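Local atomic coordinates of Di-haem cytochrome c peroxidase family protein (Burkholderia thailandensis E264, PDB entry 6NX0), a protein that carries two covalently bound c-type hemes, forms an unusually stable bis-Fe(IV) state, and probably acts as a peroxidase of the diheme cytochrome c peroxidase family. Residues P112-P117 and A218-K223; A326-R331 and G423-N428; F344-C349 and D416-Y421. All coordinates share one frame; numbering follows the deposited sequence.

Contact 1 (P112-P117 and A218-K223); sequences PALSEP and AALMRK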
loop_
_atom_site.group_PDB
_atom_site.type_symbol
_atom_site.label_atom_id
_atom_site.label_comp_id
_atom_site.label_asym_id
_atom_site.label_seq_id
_atom_site.Cartn_x
_atom_site.Cartn_y
_atom_site.Cartn_z
ATOM N N PRO A 112 3.031 -22.453 -4.454
ATOM C CA PRO A 112 1.606 -22.486 -4.817
ATOM C C PRO A 112 0.801 -23.518 -4.046
ATOM O O PRO A 112 -0.412 -23.617 -4.245
ATOM C CB PRO A 112 1.654 -22.830 -6.314
ATOM C CG PRO A 112 2.881 -23.729 -6.418
ATOM C CD PRO A 112 3.868 -23.206 -5.417
ATOM N N ALA A 113 1.430 -24.295 -3.183
ATOM C CA ALA A 113 0.694 -25.236 -2.358
ATOM C C ALA A 113 0.001 -24.567 -1.184
ATOM O O ALA A 113 -0.795 -25.222 -0.500
ATOM C CB ALA A 113 1.638 -26.322 -1.825
ATOM N N LEU A 114 0.260 -23.286 -0.939
ATOM C CA LEU A 114 -0.224 -22.603 0.249
ATOM C C LEU A 114 -1.596 -21.966 0.054
ATOM O O LEU A 114 -1.930 -20.989 0.740
ATOM C CB LEU A 114 0.794 -21.549 0.683
ATOM C CG LEU A 114 2.206 -22.092 0.963
ATOM C CD1 LEU A 114 3.081 -21.006 1.579
ATOM C CD2 LEU A 114 2.158 -23.329 1.850
ATOM N N SER A 115 -2.368 -22.452 -0.902
ATOM C CA SER A 115 -3.738 -22.021 -1.095
ATOM C C SER A 115 -4.659 -23.232 -1.149
ATOM O O SER A 115 -4.227 -24.383 -1.305
ATOM C CB SER A 115 -3.878 -21.212 -2.377
ATOM O OG SER A 115 -3.509 -21.976 -3.519
ATOM N N GLU A 116 -5.954 -22.952 -1.040
ATOM C CA GLU A 116 -6.995 -23.950 -1.245
ATOM C C GLU A 116 -8.033 -23.386 -2.200
ATOM O O GLU A 116 -8.678 -22.382 -1.868
ATOM C CB GLU A 116 -7.659 -24.314 0.080
ATOM C CG GLU A 116 -6.753 -25.054 1.047
ATOM C CD GLU A 116 -6.327 -26.421 0.526
ATOM O OE1 GLU A 116 -7.045 -27.012 -0.321
ATOM O OE2 GLU A 116 -5.268 -26.902 0.967
ATOM N N PRO A 117 -8.256 -23.994 -3.369
ATOM C CA PRO A 117 -7.493 -25.099 -3.944
ATOM C C PRO A 117 -6.066 -24.676 -4.207
ATOM O O PRO A 117 -5.774 -23.467 -4.281
ATOM C CB PRO A 117 -8.234 -25.412 -5.255
ATOM C CG PRO A 117 -9.533 -24.712 -5.169
ATOM C CD PRO A 117 -9.383 -23.582 -4.221
ATOM N N ALA A 218 -4.332 -24.738 11.851
ATOM C CA ALA A 218 -4.133 -26.169 12.054
ATOM C C ALA A 218 -4.110 -26.926 10.734
ATOM O O ALA A 218 -3.299 -27.852 10.542
ATOM C CB ALA A 218 -5.228 -26.717 12.966
ATOM N N ALA A 219 -5.016 -26.574 9.815
ATOM C CA ALA A 219 -5.041 -27.221 8.513
ATOM C C ALA A 219 -3.788 -26.883 7.720
ATOM O O ALA A 219 -3.194 -27.755 7.074
ATOM C CB ALA A 219 -6.296 -26.789 7.745
ATOM N N LEU A 220 -3.396 -25.613 7.732
ATOM C CA LEU A 220 -2.225 -25.214 6.962
ATOM C C LEU A 220 -0.979 -25.888 7.497
ATOM O O LEU A 220 -0.116 -26.317 6.721
ATOM C CB LEU A 220 -2.078 -23.697 6.992
ATOM C CG LEU A 220 -0.850 -23.132 6.264
ATOM C CD1 LEU A 220 -0.910 -23.495 4.761
ATOM C CD2 LEU A 220 -0.711 -21.637 6.484
ATOM N N MET A 221 -0.864 -25.981 8.819
ATOM C CA MET A 221 0.288 -26.636 9.434
ATOM C C MET A 221 0.413 -28.068 8.959
ATOM O O MET A 221 1.504 -28.523 8.591
ATOM C CB MET A 221 0.141 -26.593 10.955
ATOM C CG MET A 221 1.167 -27.380 11.740
ATOM S SD MET A 221 0.681 -27.523 13.462
ATOM C CE MET A 221 -0.580 -28.795 13.357
ATOM N N ARG A 222 -0.701 -28.806 8.970
ATOM C CA ARG A 222 -0.675 -30.199 8.565
ATOM C C ARG A 222 -0.306 -30.330 7.105
ATOM O O ARG A 222 0.469 -31.210 6.728
ATOM C CB ARG A 222 -2.030 -30.848 8.815
ATOM C CG ARG A 222 -2.302 -31.153 10.281
ATOM C CD ARG A 222 -3.755 -31.579 10.508
ATOM N NE ARG A 222 -3.895 -32.172 11.839
ATOM C CZ ARG A 222 -3.956 -31.475 12.969
ATOM N NH1 ARG A 222 -3.887 -30.146 12.953
ATOM N NH2 ARG A 222 -4.089 -32.114 14.126
ATOM N N LYS A 223 -0.834 -29.438 6.270
ATOM C CA LYS A 223 -0.497 -29.464 4.858
ATOM C C LYS A 223 0.995 -29.206 4.641
ATOM O O LYS A 223 1.680 -29.971 3.946
ATOM C CB LYS A 223 -1.352 -28.430 4.129
ATOM C CG LYS A 223 -1.020 -28.334 2.646
ATOM C CD LYS A 223 -2.048 -27.506 1.891
ATOM C CE LYS A 223 -2.130 -26.060 2.347
ATOM N NZ LYS A 223 -3.003 -25.265 1.422
#
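L114 and L220 have the nearest CA atoms across the contact, 7.5 Å apart. The segment 112-117 is irregular chain and includes a cis peptide bond before P117, whereas 218-223 is a run of helix 217-225, as its bonds from R222 N to A218 O and from K223 N to A219 O confirm. At that spacing the backbones do not meet directly, and side chains bridge the gap. K223 does most of the work. Its CG lies anti to the backbone N (chi1 177°) and the chain stays extended until a bend at chi3, which brings NZ to the loop. There NZ bonds to A113 O at 2.9 Å, in the plane of that carbonyl, and forms a salt bridge with E116 OE2 at 2.8 Å. The carboxylate is approached on its anti side, with the ammonium 33° out of plane. E116 reaches over from the opposite direction, its own chain bent at chi2. This loop leads into the heme c attachment motif, where C122 and C125 hold the first heme covalently, so the lysine ties helix 217-225 to the chain just ahead of the cytochrome c signature. N214 OD1 also accepts a bond from K223 NZ, and N214 ND2 reaches L114 O, so one asparagine reinforces both partners. Beneath the polar cluster the two leucines touch through their methyls, L114 CD2 to L220 CD1, at 4.2 Å. Helices 203-207 and 245-260 pack around L220 through L206, F207 and L252.

Contact 2 (A326-R331 and G423-N428); sequences AIAVPR and GNVNVN. With HEC (heme c), chain C; NO3 (nitrate ion), chain D.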
loop_
_atom_site.group_PDB
_atom_site.type_symbol
_atom_site.label_atom_id
_atom_site.label_comp_id
_atom_site.label_asym_id
_atom_site.label_seq_id
_atom_site.Cartn_x
_atom_site.Cartn_y
_atom_site.Cartn_z
ATOM N N ALA A 326 -8.118 11.031 4.322
ATOM C CA ALA A 326 -9.448 10.674 3.845
ATOM C C ALA A 326 -9.713 11.501 2.597
ATOM O O ALA A 326 -10.179 12.641 2.687
ATOM C CB ALA A 326 -10.500 10.930 4.926
ATOM N N ILE A 327 -9.433 10.932 1.422
ATOM C CA ILE A 327 -9.656 11.665 0.168
ATOM C C ILE A 327 -10.921 11.216 -0.562
ATOM O O ILE A 327 -11.297 11.852 -1.566
ATOM C CB ILE A 327 -8.427 11.603 -0.769
ATOM C CG1 ILE A 327 -8.188 10.201 -1.353
ATOM C CG2 ILE A 327 -7.167 12.086 -0.041
ATOM C CD1 ILE A 327 -7.151 10.177 -2.491
ATOM N N ALA A 328 -11.598 10.157 -0.084
ATOM C CA ALA A 328 -12.937 9.787 -0.551
ATOM C C ALA A 328 -12.981 9.507 -2.059
ATOM O O ALA A 328 -13.788 10.068 -2.800
ATOM C CB ALA A 328 -13.949 10.875 -0.178
ATOM N N VAL A 329 -12.139 8.589 -2.513
ATOM C CA VAL A 329 -12.234 8.203 -3.924
ATOM C C VAL A 329 -13.599 7.578 -4.221
ATOM O O VAL A 329 -14.297 7.088 -3.310
ATOM C CB VAL A 329 -11.093 7.264 -4.357
ATOM C CG1 VAL A 329 -9.747 7.888 -4.089
ATOM C CG2 VAL A 329 -11.234 5.903 -3.709
ATOM N N PRO A 330 -14.033 7.593 -5.480
ATOM C CA PRO A 330 -15.377 7.108 -5.812
ATOM C C PRO A 330 -15.569 5.634 -5.491
ATOM O O PRO A 330 -14.632 4.834 -5.519
ATOM C CB PRO A 330 -15.486 7.353 -7.319
ATOM C CG PRO A 330 -14.484 8.456 -7.585
ATOM C CD PRO A 330 -13.355 8.173 -6.646
ATOM N N ARG A 331 -16.825 5.289 -5.206
ATOM C CA ARG A 331 -17.192 3.902 -4.968
ATOM C C ARG A 331 -16.928 3.049 -6.202
ATOM O O ARG A 331 -17.260 3.426 -7.335
ATOM C CB ARG A 331 -18.669 3.831 -4.593
ATOM C CG ARG A 331 -19.156 2.449 -4.114
ATOM C CD ARG A 331 -20.574 2.627 -3.620
ATOM N NE ARG A 331 -21.250 1.455 -3.067
ATOM C CZ ARG A 331 -21.207 1.091 -1.792
ATOM N NH1 ARG A 331 -20.433 1.751 -0.924
ATOM N NH2 ARG A 331 -21.934 0.056 -1.368
ATOM N N GLY A 423 -18.193 14.336 7.012
ATOM C CA GLY A 423 -17.404 15.407 7.606
ATOM C C GLY A 423 -15.970 15.039 7.938
ATOM O O GLY A 423 -15.162 15.923 8.230
ATOM N N ASN A 424 -15.640 13.748 7.913
ATOM C CA ASN A 424 -14.278 13.314 8.161
ATOM C C ASN A 424 -13.393 13.556 6.949
ATOM O O ASN A 424 -12.166 13.534 7.078
ATOM C CB ASN A 424 -14.219 11.820 8.476
ATOM C CG ASN A 424 -14.708 11.450 9.875
ATOM O OD1 ASN A 424 -15.081 12.292 10.694
ATOM N ND2 ASN A 424 -14.717 10.143 10.142
ATOM N N VAL A 425 -14.012 13.701 5.775
ATOM C CA VAL A 425 -13.263 13.812 4.532
ATOM C C VAL A 425 -12.553 15.147 4.453
ATOM O O VAL A 425 -13.122 16.205 4.741
ATOM C CB VAL A 425 -14.190 13.612 3.326
ATOM C CG1 VAL A 425 -13.414 13.851 2.032
ATOM C CG2 VAL A 425 -14.781 12.213 3.368
ATOM N N ASN A 426 -11.305 15.085 4.016
ATOM C CA ASN A 426 -10.466 16.241 3.770
ATOM C C ASN A 426 -11.024 17.141 2.676
ATOM O O ASN A 426 -11.079 16.734 1.511
ATOM C CB ASN A 426 -9.076 15.741 3.392
ATOM C CG ASN A 426 -8.063 16.840 3.343
ATOM O OD1 ASN A 426 -8.392 17.985 3.025
ATOM N ND2 ASN A 426 -6.814 16.504 3.657
ATOM N N VAL A 427 -11.470 18.343 3.057
ATOM C CA VAL A 427 -11.951 19.358 2.127
ATOM C C VAL A 427 -11.171 20.660 2.293
ATOM O O VAL A 427 -11.589 21.712 1.801
ATOM C CB VAL A 427 -13.469 19.604 2.244
ATOM C CG1 VAL A 427 -14.274 18.375 1.822
ATOM C CG2 VAL A 427 -13.855 20.068 3.675
ATOM N N ASN A 428 -10.024 20.600 2.957
ATOM C CA ASN A 428 -9.237 21.800 3.170
ATOM C C ASN A 428 -7.819 21.712 2.622
ATOM O O ASN A 428 -7.167 22.751 2.524
ATOM C CB ASN A 428 -9.224 22.163 4.667
ATOM C CG ASN A 428 -10.600 22.651 5.150
ATOM O OD1 ASN A 428 -11.046 23.745 4.798
ATOM N ND2 ASN A 428 -11.289 21.819 5.917
HETATM FE FE HEC C . -2.479 10.867 -3.251
HETATM C CHA HEC C . -3.492 7.595 -3.393
HETATM C CHB HEC C . -1.311 10.655 -6.474
HETATM C CHC HEC C . -2.072 14.271 -3.359
HETATM C CHD HEC C . -3.275 11.050 0.062
HETATM N NA HEC C . -2.364 9.390 -4.638
HETATM C C1A HEC C . -2.807 8.092 -4.461
HETATM C C2A HEC C . -2.636 7.412 -5.718
HETATM C C3A HEC C . -1.944 8.223 -6.528
HETATM C C4A HEC C . -1.763 9.492 -5.868
HETATM C CMA HEC C . -1.593 7.987 -7.994
HETATM C CAA HEC C . -2.959 5.922 -5.969
HETATM C CBA HEC C . -1.771 5.037 -5.631
HETATM C CGA HEC C . -2.025 3.552 -5.725
HETATM O O1A HEC C . -1.096 2.810 -5.280
HETATM O O2A HEC C . -3.186 3.107 -5.943
HETATM N NB HEC C . -1.803 12.199 -4.608
HETATM C C1B HEC C . -1.310 11.886 -5.877
HETATM C C2B HEC C . -0.910 13.121 -6.525
HETATM C C3B HEC C . -1.176 14.139 -5.709
HETATM C C4B HEC C . -1.697 13.568 -4.474
HETATM C CMB HEC C . -0.234 13.181 -7.920
HETATM C CAB HEC C . -1.054 15.661 -5.974
HETATM C CBB HEC C . -1.940 16.074 -7.171
HETATM N NC HEC C . -2.567 12.359 -1.895
HETATM C C1C HEC C . -2.431 13.707 -2.165
HETATM C C2C HEC C . -2.670 14.420 -0.942
HETATM C C3C HEC C . -2.906 13.528 0.030
HETATM C C4C HEC C . -2.884 12.210 -0.556
HETATM C CMC HEC C . -2.536 15.956 -0.859
HETATM C CAC HEC C . -2.966 13.798 1.542
HETATM C CBC HEC C . -4.169 14.724 1.821
HETATM N ND HEC C . -3.190 9.539 -1.912
HETATM C C1D HEC C . -3.465 9.850 -0.576
HETATM C C2D HEC C . -4.177 8.746 -0.002
HETATM C C3D HEC C . -4.331 7.729 -1.065
HETATM C C4D HEC C . -3.649 8.260 -2.214
HETATM C CMD HEC C . -4.701 8.614 1.425
HETATM C CAD HEC C . -5.059 6.383 -0.953
HETATM C CBD HEC C . -6.533 6.626 -1.215
HETATM C CGD HEC C . -7.257 5.335 -1.498
HETATM O O1D HEC C . -6.583 4.294 -1.695
HETATM O O2D HEC C . -8.505 5.397 -1.699
HETATM N N NO3 D . -19.776 13.601 9.869
HETATM O O1 NO3 D . -20.400 13.853 10.947
HETATM O O2 NO3 D . -20.368 13.616 8.774
HETATM O O3 NO3 D . -18.569 13.286 9.919
#
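The carbonyl oxygen of A326 takes one hydrogen bond and two carbon contacts from the segment 423-428. In the carbonyl plane, N426 N donates to A326 O at 3.0 Å. Carbon atoms flank the oxygen on opposite faces of the plane: V425 CG1 at 3.5 Å from A326 O on one, N426 CB at 3.4 Å from it on the other. A second flat group, the porphyrin of heme c, has I327 on one face, with I327 CD1 over the macrocycle and 4.0 Å from heme atom C3D. The contact thus belongs to the wall of the second heme pocket in the cytochrome c domain, where I327 also packs on Y397, the axial ligand of that iron. N426 lines the pocket at the macrocycle's periphery and forms an Asx turn: its OD1 accepts from N428 N at 3.1 Å and from the backbone of S429 as well. Because its CG is anti to the backbone N (chi1 -170°), the amide extends to the heme, N426 ND2 lying 3.7 Å from heme atom CBC. On the side turned from the heme, V425 spreads both methyls against A328, which adopts a left-handed backbone conformation. N424 anchors the far end through bonds from ND2 to the carbonyls of T361 and C364. Farther along, V329 CG2 rests 3.4 Å from propionate oxygen O2D of the heme.

Contact 3 (F344-C349 and D416-Y421); sequences FDNGLC and DVPRAY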
loop_
_atom_site.group_PDB
_atom_site.type_symbol
_atom_site.label_atom_id
_atom_site.label_comp_id
_atom_site.label_asym_id
_atom_site.label_seq_id
_atom_site.Cartn_x
_atom_site.Cartn_y
_atom_site.Cartn_z
ATOM N N PHE A 344 -19.981 0.072 3.417
ATOM C CA PHE A 344 -18.864 0.923 3.044
ATOM C C PHE A 344 -17.610 0.387 3.703
ATOM O O PHE A 344 -17.631 0.015 4.878
ATOM C CB PHE A 344 -19.089 2.387 3.501
ATOM C CG PHE A 344 -20.310 3.028 2.912
ATOM C CD1 PHE A 344 -21.558 2.807 3.472
ATOM C CD2 PHE A 344 -20.226 3.811 1.774
ATOM C CE1 PHE A 344 -22.699 3.403 2.920
ATOM C CE2 PHE A 344 -21.371 4.396 1.218
ATOM C CZ PHE A 344 -22.597 4.163 1.792
ATOM N N ASP A 345 -16.510 0.386 2.962
ATOM C CA ASP A 345 -15.193 0.129 3.535
ATOM C C ASP A 345 -14.710 1.428 4.154
ATOM O O ASP A 345 -14.365 2.379 3.438
ATOM C CB ASP A 345 -14.248 -0.383 2.449
ATOM C CG ASP A 345 -12.819 -0.537 2.910
ATOM O OD1 ASP A 345 -12.498 -0.175 4.048
ATOM O OD2 ASP A 345 -12.000 -1.037 2.087
ATOM N N ASN A 346 -14.706 1.483 5.479
ATOM C CA ASN A 346 -14.433 2.704 6.215
ATOM C C ASN A 346 -12.990 2.832 6.666
ATOM O O ASN A 346 -12.654 3.807 7.342
ATOM C CB ASN A 346 -15.361 2.785 7.431
ATOM C CG ASN A 346 -16.811 3.029 7.031
ATOM O OD1 ASN A 346 -17.087 3.803 6.117
ATOM N ND2 ASN A 346 -17.734 2.373 7.718
ATOM N N GLY A 347 -12.124 1.903 6.299
ATOM C CA GLY A 347 -10.695 2.092 6.549
ATOM C C GLY A 347 -10.304 2.057 8.017
ATOM O O GLY A 347 -10.639 1.137 8.781
ATOM N N LEU A 348 -9.535 3.073 8.409
ATOM C CA LEU A 348 -8.765 3.016 9.640
ATOM C C LEU A 348 -9.642 2.872 10.882
ATOM O O LEU A 348 -9.183 2.341 11.891
ATOM C CB LEU A 348 -7.896 4.270 9.744
ATOM C CG LEU A 348 -7.059 4.458 10.986
ATOM C CD1 LEU A 348 -6.041 3.352 11.141
ATOM C CD2 LEU A 348 -6.388 5.829 10.948
ATOM N N CYS A 349 -10.879 3.364 10.867
ATOM C CA CYS A 349 -11.637 3.320 12.123
ATOM C C CYS A 349 -11.884 1.895 12.603
ATOM O O CYS A 349 -12.068 1.682 13.807
ATOM C CB CYS A 349 -12.968 4.065 11.995
ATOM S SG CYS A 349 -14.084 3.523 10.705
ATOM N N ASP A 416 -18.781 7.008 -1.604
ATOM C CA ASP A 416 -18.267 5.826 -0.920
ATOM C C ASP A 416 -17.946 6.109 0.541
ATOM O O ASP A 416 -17.125 5.411 1.154
ATOM C CB ASP A 416 -17.040 5.280 -1.631
ATOM C CG ASP A 416 -16.832 3.801 -1.373
ATOM O OD1 ASP A 416 -17.823 3.069 -1.072
ATOM O OD2 ASP A 416 -15.665 3.372 -1.458
ATOM N N VAL A 417 -18.592 7.122 1.116
ATOM C CA VAL A 417 -18.489 7.438 2.534
ATOM C C VAL A 417 -19.902 7.520 3.095
ATOM O O VAL A 417 -20.747 8.219 2.523
ATOM C CB VAL A 417 -17.724 8.754 2.765
ATOM C CG1 VAL A 417 -17.656 9.069 4.233
ATOM C CG2 VAL A 417 -16.314 8.717 2.141
ATOM N N PRO A 418 -20.204 6.821 4.179
ATOM C CA PRO A 418 -21.537 6.946 4.782
ATOM C C PRO A 418 -21.832 8.405 5.121
ATOM O O PRO A 418 -20.930 9.170 5.446
ATOM C CB PRO A 418 -21.438 6.094 6.050
ATOM C CG PRO A 418 -20.219 5.250 5.895
ATOM C CD PRO A 418 -19.310 5.955 4.956
ATOM N N ARG A 419 -23.118 8.767 5.106
ATOM C CA ARG A 419 -23.496 10.123 5.512
ATOM C C ARG A 419 -22.909 10.479 6.867
ATOM O O ARG A 419 -22.491 11.628 7.092
ATOM C CB ARG A 419 -25.020 10.265 5.566
ATOM C CG ARG A 419 -25.643 10.574 4.224
ATOM C CD ARG A 419 -27.158 10.702 4.312
ATOM N NE ARG A 419 -27.790 9.393 4.402
ATOM C CZ ARG A 419 -28.423 8.916 5.473
ATOM N NH1 ARG A 419 -28.941 7.692 5.424
ATOM N NH2 ARG A 419 -28.554 9.650 6.579
ATOM N N ALA A 420 -22.818 9.490 7.759
ATOM C CA ALA A 420 -22.327 9.718 9.112
ATOM C C ALA A 420 -20.882 10.185 9.160
ATOM O O ALA A 420 -20.480 10.777 10.157
ATOM C CB ALA A 420 -22.431 8.446 9.951
ATOM N N TYR A 421 -20.088 9.930 8.119
ATOM C CA TYR A 421 -18.662 10.233 8.154
ATOM C C TYR A 421 -18.232 11.189 7.055
ATOM O O TYR A 421 -17.019 11.406 6.877
ATOM C CB TYR A 421 -17.832 8.938 8.073
ATOM C CG TYR A 421 -18.212 7.943 9.133
ATOM C CD1 TYR A 421 -18.274 8.320 10.480
ATOM C CD2 TYR A 421 -18.510 6.627 8.804
ATOM C CE1 TYR A 421 -18.650 7.408 11.453
ATOM C CE2 TYR A 421 -18.878 5.714 9.772
ATOM C CZ TYR A 421 -18.935 6.112 11.094
ATOM O OH TYR A 421 -19.291 5.204 12.074
HETATM O O HOH W 1 -17.140 0.685 0.052
HETATM O O HOH W 2 -14.114 2.217 0.473
HETATM O O HOH W 3 -15.333 5.301 3.269
#
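F344 and P418 lie alongside each other, pointing opposite ways, and make a CH-pi contact, the tight half of this junction between two loops of the cytochrome c domain. P418 CD stands 4.1 Å from the centroid of the F344 ring and 27° off its normal, and P418 N lies above the same ring, over its centre. D416 CA meets the ring edge in plane, while F344 CD2 comes within 3.5 Å of D416 C. The aromatic ring is therefore fitted against backbone as much as against side chains. With CG beside its backbone N (chi1 -60°), F344 directs the ring at the 416-418 backbone, and R331 adds a cation-pi interaction. N346 continues the close packing, its OD1 3.3 Å from P418 CD, and its amide plane stands 81° from the Y421 ring.

The other half is wet. Here D345 and D416 are joined by water: one molecule accepts from D345 N and lies 2.7 Å from D416 OD1, a second lies between D345 O and D416 OD2, and a third donates to both D345 O and D416 O. Direct polar partners of the two carboxylates lie outside the pair, D416 OD1 forming a salt bridge with R331 and D345 OD2 one with R158, a residue of the first heme site. An Asx turn shapes the chain ahead of helix 348-354, where C349 is joined to C364 by a disulfide. In that turn G347 N donates to D345 OD1 at 3.1 Å, nearly along the C-O axis of the acceptor.

In the fold
Contact 2 is the buried one, set against the second heme, while contacts 1 and 3 are partly buried. Contacts 2 and 3 form one neighbourhood, with centres 10 Å apart and both drawing on the loop between helices 404-407 and 444-455. R331, from the first segment of contact 2, reaches into contact 3. Contact 1 belongs to the first-heme half, and its nearest atoms are about 26 Å from contact 2 and about 22 Å from contact 3. The chemistry follows the setting: a lysine held by a salt bridge and a carbonyl bond in contact 1, one backbone bond with apolar packing in contact 2, and ring packing beside bridging waters in contact 3.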